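Local atomic coordinates of kirola (Actinidia deliciosa, PDB entry 4IGV), a protein that belongs to the ripening-related, PR-10-like proteins and is a kiwifruit allergen, its Bet v 1-type fold suggesting that it may bind small hydrophobic ligands. Residues A[20-24]-A[25-29]; A[134-137]-A[138-142]. All blocks are in the same frame, centred on the assembly; numbering follows the deposited sequence. Where two conformers were deposited one is given.

Contact 1: residues A[20-24]-A[25-29]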
ATOM      1  N   PHE A  20       7.280 -10.026   3.769  1.00 14.00           N
ATOM      2  CA  PHE A  20       6.576  -8.939   3.134  1.00 12.93           C
ATOM      3  C   PHE A  20       5.270  -8.678   3.838  1.00 13.16           C
ATOM      4  O   PHE A  20       4.890  -7.552   4.123  1.00 13.19           O
ATOM      5  CB  PHE A  20       6.351  -9.304   1.663  1.00 14.65           C
ATOM      6  CG  PHE A  20       6.121  -8.128   0.801  1.00 17.65           C
ATOM      7  CD1 PHE A  20       7.157  -7.553   0.110  1.00 14.99           C
ATOM      8  CD2 PHE A  20       4.846  -7.541   0.717  1.00 19.74           C
ATOM      9  CE1 PHE A  20       6.956  -6.453  -0.723  1.00 22.38           C
ATOM     10  CE2 PHE A  20       4.604  -6.439  -0.093  1.00 22.58           C
ATOM     11  CZ  PHE A  20       5.682  -5.858  -0.805  1.00 21.12           C
ATOM     12  N   TYR A  21       4.541  -9.758   4.146  1.00 12.84           N
ATOM     13  CA  TYR A  21       3.305  -9.578   4.891  1.00 12.52           C
ATOM     14  C   TYR A  21       3.523  -9.060   6.304  1.00 11.55           C
ATOM     15  O   TYR A  21       2.748  -8.236   6.777  1.00 12.44           O
ATOM     16  CB  TYR A  21       2.465 -10.857   4.899  1.00 13.57           C
ATOM     17  CG  TYR A  21       1.041 -10.615   5.400  1.00 14.01           C
ATOM     18  CD1 TYR A  21       0.160  -9.795   4.730  1.00 13.99           C
ATOM     19  CD2 TYR A  21       0.614 -11.155   6.569  1.00 16.13           C
ATOM     20  CE1 TYR A  21      -1.137  -9.568   5.217  1.00 15.65           C
ATOM     21  CE2 TYR A  21      -0.631 -10.987   7.083  1.00 13.28           C
ATOM     22  CZ  TYR A  21      -1.524 -10.177   6.434  1.00 13.84           C
ATOM     23  OH  TYR A  21      -2.808  -9.988   6.929  1.00 14.53           O
ATOM     24  N   GLU A  22       4.547  -9.518   6.966  1.00 13.50           N
ATOM     25  CA  GLU A  22       4.924  -9.001   8.295  1.00 14.27           C
ATOM     26  C   GLU A  22       5.043  -7.487   8.229  1.00 13.72           C
ATOM     27  O   GLU A  22       4.575  -6.752   9.138  1.00 12.85           O
ATOM     28  CB  GLU A  22       6.285  -9.597   8.709  1.00 17.97           C
ATOM     29  CG  GLU A  22       6.935  -8.980   9.997  1.00 19.58           C
ATOM     30  CD  GLU A  22       6.223  -9.513  11.165  1.00 22.16           C
ATOM     31  OE1 GLU A  22       5.285 -10.373  10.966  1.00 20.45           O
ATOM     32  OE2 GLU A  22       6.711  -9.162  12.289  1.00 19.96           O
ATOM     33  N   ILE A  23       5.730  -7.000   7.207  1.00 12.53           N
ATOM     34  CA  ILE A  23       5.923  -5.560   7.044  1.00 12.58           C
ATOM     35  C   ILE A  23       4.593  -4.858   6.873  1.00 13.06           C
ATOM     36  O   ILE A  23       4.289  -3.872   7.534  1.00 14.06           O
ATOM     37  CB  ILE A  23       6.901  -5.223   5.896  1.00 13.89           C
ATOM     38  CG1 ILE A  23       8.270  -5.779   6.256  1.00 14.19           C
ATOM     39  CG2 ILE A  23       6.871  -3.693   5.575  1.00 13.58           C
ATOM     40  CD1 ILE A  23       9.226  -5.845   5.024  1.00 15.57           C
ATOM     41  N   PHE A  24       3.773  -5.306   5.937  1.00 12.49           N
ATOM     42  CA  PHE A  24       2.526  -4.613   5.644  1.00 12.92           C
ATOM     43  C   PHE A  24       1.467  -4.710   6.711  1.00 12.76           C
ATOM     44  O   PHE A  24       0.644  -3.808   6.848  1.00 14.69           O
ATOM     45  CB  PHE A  24       2.005  -5.012   4.263  1.00 13.43           C
ATOM     46  CG  PHE A  24       2.692  -4.203   3.174  1.00 15.90           C
ATOM     47  CD1 PHE A  24       3.877  -4.559   2.662  1.00 18.80           C
ATOM     48  CD2 PHE A  24       2.197  -2.952   2.847  1.00 20.68           C
ATOM     49  CE1 PHE A  24       4.505  -3.749   1.736  1.00 17.87           C
ATOM     50  CE2 PHE A  24       2.843  -2.155   1.897  1.00 22.08           C
ATOM     51  CZ  PHE A  24       3.995  -2.586   1.362  1.00 19.11           C
ATOM     52  N   ARG A  25       1.485  -5.792   7.476  1.00 12.13           N
ATOM     53  CA  ARG A  25       0.563  -5.946   8.571  1.00 12.73           C
ATOM     54  C   ARG A  25       1.108  -5.326   9.857  1.00 12.88           C
ATOM     55  O   ARG A  25       0.456  -4.435  10.395  1.00 14.52           O
ATOM     56  CB  ARG A  25       0.185  -7.413   8.819  1.00 12.18           C
ATOM     57  CG  ARG A  25      -0.816  -7.549   9.940  1.00 12.94           C
ATOM     58  CD  ARG A  25      -1.299  -8.949  10.212  1.00 11.55           C
ATOM     59  NE  ARG A  25      -2.201  -8.936  11.360  1.00 12.34           N
ATOM     60  CZ  ARG A  25      -2.653 -10.008  11.974  1.00 13.24           C
ATOM     61  NH1 ARG A  25      -2.390 -11.194  11.495  1.00 14.17           N
ATOM     62  NH2 ARG A  25      -3.488  -9.889  12.991  1.00 16.53           N
ATOM     63  N   TYR A  26       2.240  -5.803  10.363  1.00 11.93           N
ATOM     64  CA  TYR A  26       2.675  -5.446  11.683  1.00 11.96           C
ATOM     65  C   TYR A  26       3.786  -4.408  11.783  1.00 13.01           C
ATOM     66  O   TYR A  26       3.950  -3.797  12.859  1.00 14.89           O
ATOM     67  CB  TYR A  26       3.163  -6.699  12.370  1.00 13.03           C
ATOM     68  CG  TYR A  26       2.100  -7.610  12.897  1.00 13.24           C
ATOM     69  CD1 TYR A  26       1.986  -8.882  12.417  1.00 13.15           C
ATOM     70  CD2 TYR A  26       1.310  -7.214  13.946  1.00 13.55           C
ATOM     71  CE1 TYR A  26       1.031  -9.775  12.943  1.00 13.42           C
ATOM     72  CE2 TYR A  26       0.349  -8.081  14.472  1.00 15.34           C
ATOM     73  CZ  TYR A  26       0.269  -9.351  13.945  1.00 14.16           C
ATOM     74  OH  TYR A  26      -0.663 -10.213  14.556  1.00 18.92           O
ATOM     75  N   ARG A  27       4.576  -4.212  10.747  1.00 12.48           N
ATOM     76  CA  ARG A  27       5.752  -3.335  10.877  1.00 13.54           C
ATOM     77  C   ARG A  27       5.849  -2.383   9.691  1.00 12.60           C
ATOM     78  O   ARG A  27       6.914  -2.193   9.095  1.00 13.14           O
ATOM     79  CB  ARG A  27       7.029  -4.155  11.050  1.00 13.40           C
ATOM     80  CG  ARG A  27       7.014  -5.127  12.230  1.00 15.13           C
ATOM     81  CD  ARG A  27       8.325  -5.722  12.611  1.00 16.11           C
ATOM     82  NE  ARG A  27       9.238  -4.685  13.111  1.00 17.55           N
ATOM     83  CZ  ARG A  27      10.564  -4.745  13.122  1.00 21.18           C
ATOM     84  NH1 ARG A  27      11.147  -5.822  12.675  1.00 18.48           N
ATOM     85  NH2 ARG A  27      11.301  -3.724  13.584  1.00 25.20           N
ATOM     86  N   LEU A  28       4.756  -1.675   9.439  1.00 12.90           N
ATOM     87  CA  LEU A  28       4.644  -0.877   8.241  1.00 13.09           C
ATOM     88  C   LEU A  28       5.638   0.277   8.236  1.00 13.23           C
ATOM     89  O   LEU A  28       6.103   0.723   7.178  1.00 15.10           O
ATOM     90  CB  LEU A  28       3.184  -0.409   8.038  1.00 15.71           C
ATOM     91  CG  LEU A  28       2.813   0.162   6.661  1.00 20.25           C
ATOM     92  CD1 LEU A  28       3.052  -0.807   5.492  1.00 23.34           C
ATOM     93  CD2 LEU A  28       1.367   0.625   6.703  1.00 22.46           C
ATOM     94  N   TYR A  29       6.002   0.748   9.417  1.00 12.56           N
ATOM     95  CA  TYR A  29       7.008   1.770   9.581  1.00 13.65           C
ATOM     96  C   TYR A  29       8.357   1.421   8.943  1.00 14.55           C
ATOM     97  O   TYR A  29       9.139   2.313   8.611  1.00 16.28           O
ATOM     98  CB  TYR A  29       7.216   2.152  11.036  1.00 14.64           C
ATOM     99  CG  TYR A  29       7.511   0.979  11.948  1.00 15.41           C
ATOM    100  CD1 TYR A  29       8.800   0.492  12.058  1.00 15.68           C
ATOM    101  CD2 TYR A  29       6.528   0.339  12.677  1.00 14.75           C
ATOM    102  CE1 TYR A  29       9.082  -0.576  12.880  1.00 16.35           C
ATOM    103  CE2 TYR A  29       6.801  -0.719  13.496  1.00 14.98           C
ATOM    104  CZ  TYR A  29       8.088  -1.191  13.591  1.00 16.24           C
ATOM    105  OH  TYR A  29       8.340  -2.262  14.444  1.00 19.37           O
TER
HETATM  106  O   HOH W   1      -1.108  -2.669   8.839  1.00 22.21           O
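Arg25 N donates to Tyr21 O at 2.8 Å, and Tyr26 N reaches Glu22 O, also at 2.8 Å. Both backbone bonds span four residues and carry helix 17-25 into the loop that follows it. Arg27 N is shared weakly between Glu22 O and Ile23 O. A water donates to both Phe24 O and Arg25 O.

Aromatic groups meet the Arg25 side chain twice. Its CB sits over one face of the Tyr21 ring, 4.2 Å from the centroid, in a CH-pi contact. The Arg25 chain runs extended from there, which brings CD to 3.8 Å from Tyr21 OH. The guanidinium plane stands 57° from the ring. Tyr26 OH lies 3.2 Å above the guanidinium plane, over its centre. Two carbonyls beyond the turn hold polar ends: Tyr21 OH bonds with Ser82 O, and Arg25 NE with Gly50 O.

In the Bet v 1 fold this is the first of two short helices between the first two strands. Together they form a V-shaped support for the C-terminal part of the long helix. Phe20, Ile23 and Phe24 touch helix 131-145, all three on Ile144.

Apolar packing closes the buried side. Leu28 CG lies anti to its own N (chi1 -166°), and CD1 approaches Phe24 CD2 at 3.5 Å, obliquely to the ring.

Charge is looser on the outer side. Glu22 OE2 lies 3.8 Å from Arg27 CD without a salt bridge. Arg27 NE instead donates to Tyr29 OH at 2.9 Å, almost in the guanidinium plane.

Contact 2: residues A[134-137]-A[138-142]; sequences MNFC and IEITK
Ile140 lays its CD1 methyl over one face of the Phe136 ring, one helical turn on. The methyl is 3.8 Å from the ring centroid and 30° off its normal, a CH-pi contact displaced toward CE2. The distance from Phe136 CE2 to Ile140 CD1 is 3.4 Å. Phe136 carries its ring anti to the backbone N (chi1 167°). Ile140 has CG1 anti to its carbonyl carbon, and an extended chi2 then brings CD1 over the ring. Ile39 touches both side chains, and Tyr60 meets the Phe136 ring with the planes about 55° apart.

Met134 and Ile138 form a looser pair on another side of the helix. Both side chains rest on strand 4-12 and on Trp116, so this side faces the sheet. It is the packing of the long C-terminal helix against the curved sheet, a hallmark of the Bet v 1 fold.

Thr141 turns its hydroxyl back on the helix. OG1 donates to Cys137 O at 2.8 Å, and Thr141 N reaches the same oxygen at 3.0 Å. The two donors come from opposite faces of the carbonyl plane. Trp116 NE1 is also bonded to OG1. The buried hydroxyl is therefore satisfied on both counts, donating to its own helix and accepting from the sheet, which ties the helix to strand 112-122 by a polar link within apolar packing.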
ATOM      1  N   MET A 134       0.027   3.240  -8.684  1.00 15.53           N
ATOM      2  CA  MET A 134       0.385   1.824  -8.834  1.00 15.04           C
ATOM      3  C   MET A 134       1.874   1.643  -9.097  1.00 15.78           C
ATOM      4  O   MET A 134       2.501   0.777  -8.488  1.00 16.04           O
ATOM      5  CB  MET A 134      -0.457   1.143  -9.925  1.00 16.41           C
ATOM      6  CG  MET A 134      -0.151  -0.326 -10.059  1.00 16.00           C
ATOM      7  SD  MET A 134      -0.546  -1.311  -8.566  1.00 16.28           S
ATOM      8  CE  MET A 134      -2.306  -1.446  -8.746  1.00 17.62           C
ATOM      9  N   ASN A 135       2.449   2.472  -9.951  1.00 16.03           N
ATOM     10  CA  ASN A 135       3.890   2.410 -10.207  1.00 17.04           C
ATOM     11  C   ASN A 135       4.656   2.625  -8.926  1.00 16.29           C
ATOM     12  O   ASN A 135       5.631   1.938  -8.655  1.00 16.62           O
ATOM     13  CB  ASN A 135       4.302   3.469 -11.238  1.00 18.19           C
ATOM     14  CG  ASN A 135       3.731   3.213 -12.641  1.00 21.46           C
ATOM     15  OD1 ASN A 135       3.428   2.071 -13.000  1.00 27.95           O
ATOM     16  ND2 ASN A 135       3.619   4.293 -13.454  1.00 26.07           N
ATOM     17  N   PHE A 136       4.187   3.548  -8.097  1.00 15.50           N
ATOM     18  CA  PHE A 136       4.795   3.850  -6.804  1.00 15.40           C
ATOM     19  C   PHE A 136       4.806   2.634  -5.884  1.00 14.30           C
ATOM     20  O   PHE A 136       5.773   2.306  -5.231  1.00 14.77           O
ATOM     21  CB  PHE A 136       4.088   5.107  -6.263  1.00 16.59           C
ATOM     22  CG  PHE A 136       4.314   5.472  -4.816  1.00 19.71           C
ATOM     23  CD1 PHE A 136       5.257   6.418  -4.443  1.00 25.67           C
ATOM     24  CD2 PHE A 136       3.499   4.934  -3.866  1.00 21.39           C
ATOM     25  CE1 PHE A 136       5.372   6.783  -3.094  1.00 23.89           C
ATOM     26  CE2 PHE A 136       3.629   5.282  -2.539  1.00 26.79           C
ATOM     27  CZ  PHE A 136       4.600   6.206  -2.184  1.00 25.18           C
ATOM     28  N   CYS A 137       3.648   1.976  -5.788  1.00 13.15           N
ATOM     29  CA  CYS A 137       3.506   0.788  -4.970  1.00 13.20           C
ATOM     30  C   CYS A 137       4.395  -0.348  -5.443  1.00 13.19           C
ATOM     31  O   CYS A 137       4.989  -1.059  -4.623  1.00 12.90           O
ATOM     32  CB  CYS A 137       2.056   0.335  -4.935  1.00 13.84           C
ATOM     33  SG  CYS A 137       0.936   1.446  -3.998  1.00 15.81           S
ATOM     34  N   ILE A 138       4.486  -0.534  -6.748  0.60 12.79           N
ATOM     35  CA  ILE A 138       5.351  -1.573  -7.285  0.60 12.56           C
ATOM     36  C   ILE A 138       6.819  -1.246  -6.984  0.60 12.51           C
ATOM     37  O   ILE A 138       7.611  -2.130  -6.679  0.60 13.87           O
ATOM     38  CB  ILE A 138       5.096  -1.793  -8.769  0.60 13.32           C
ATOM     39  CG1 ILE A 138       3.656  -2.333  -8.968  0.60 14.57           C
ATOM     40  CG2 ILE A 138       6.113  -2.777  -9.356  0.60 14.41           C
ATOM     41  CD1 ILE A 138       3.401  -3.662  -8.342  0.60 16.51           C
ATOM     42  N   GLU A 139       7.155   0.046  -7.031  0.50 13.25           N
ATOM     43  CA  GLU A 139       8.536   0.490  -6.744  0.50 13.95           C
ATOM     44  C   GLU A 139       8.868   0.175  -5.318  0.50 13.11           C
ATOM     45  O   GLU A 139       9.908  -0.398  -4.996  0.50 13.16           O
ATOM     46  CB  GLU A 139       8.728   2.008  -6.923  0.50 14.19           C
ATOM     47  CG  GLU A 139      10.240   2.330  -6.862  0.50 18.59           C
ATOM     48  CD  GLU A 139      10.638   3.777  -6.671  0.50 26.45           C
ATOM     49  OE1 GLU A 139       9.892   4.690  -7.099  0.50 32.58           O
ATOM     50  OE2 GLU A 139      11.750   3.962  -6.091  0.50 26.21           O
ATOM     51  N   ILE A 140       7.964   0.553  -4.423  1.00 13.53           N
ATOM     52  CA  ILE A 140       8.123   0.238  -2.999  1.00 13.69           C
ATOM     53  C   ILE A 140       8.372  -1.260  -2.814  1.00 12.69           C
ATOM     54  O   ILE A 140       9.269  -1.663  -2.081  1.00 13.55           O
ATOM     55  CB  ILE A 140       6.953   0.724  -2.147  1.00 14.23           C
ATOM     56  CG1 ILE A 140       7.000   2.246  -2.074  1.00 16.63           C
ATOM     57  CG2 ILE A 140       7.030   0.085  -0.754  1.00 17.80           C
ATOM     58  CD1 ILE A 140       5.698   2.809  -1.519  1.00 20.50           C
ATOM     59  N   THR A 141       7.586  -2.079  -3.521  1.00 12.37           N
ATOM     60  CA  THR A 141       7.728  -3.511  -3.450  1.00 12.67           C
ATOM     61  C   THR A 141       9.142  -3.945  -3.865  1.00 12.69           C
ATOM     62  O   THR A 141       9.776  -4.760  -3.201  1.00 12.52           O
ATOM     63  CB  THR A 141       6.683  -4.194  -4.366  1.00 12.30           C
ATOM     64  OG1 THR A 141       5.367  -3.791  -3.944  1.00 13.18           O
ATOM     65  CG2 THR A 141       6.792  -5.710  -4.343  1.00 14.44           C
ATOM     66  N   LYS A 142       9.648  -3.379  -4.944  1.00 12.81           N
ATOM     67  CA  LYS A 142      10.990  -3.707  -5.419  1.00 13.33           C
ATOM     68  C   LYS A 142      12.081  -3.232  -4.463  1.00 12.35           C
ATOM     69  O   LYS A 142      13.089  -3.939  -4.267  1.00 13.10           O
ATOM     70  CB  LYS A 142      11.188  -3.163  -6.832  1.00 13.87           C
ATOM     71  CG  LYS A 142      10.338  -3.886  -7.879  1.00 16.93           C
ATOM     72  CD  LYS A 142      10.421  -3.236  -9.221  1.00 21.52           C
ATOM     73  CE  LYS A 142       9.472  -3.871 -10.196  1.00 23.91           C
ATOM     74  NZ  LYS A 142       9.573  -3.171 -11.511  1.00 30.77           N
TER

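Contact 1 comes first along the chain, at the end of helix 17-25 and in the loop leading to helix 30-34. Contact 2 follows over a hundred residues later, within helix 131-145, after all seven strands of the antiparallel sheet. Despite that separation in sequence, their centres are about 15 Å apart. They touch where Phe20 CE1 packs at 3.7 Å from Thr141 CG2. Ile144, further along the long helix, extends this meeting to Ile23 and Phe24. Trp116 of strand 112-122 is shared, meeting Phe24 as well as Met134, Cys137, Ile138 and Thr141. The two helices and the sheet appear to share one apolar interior, as in relatives that bind small ligands.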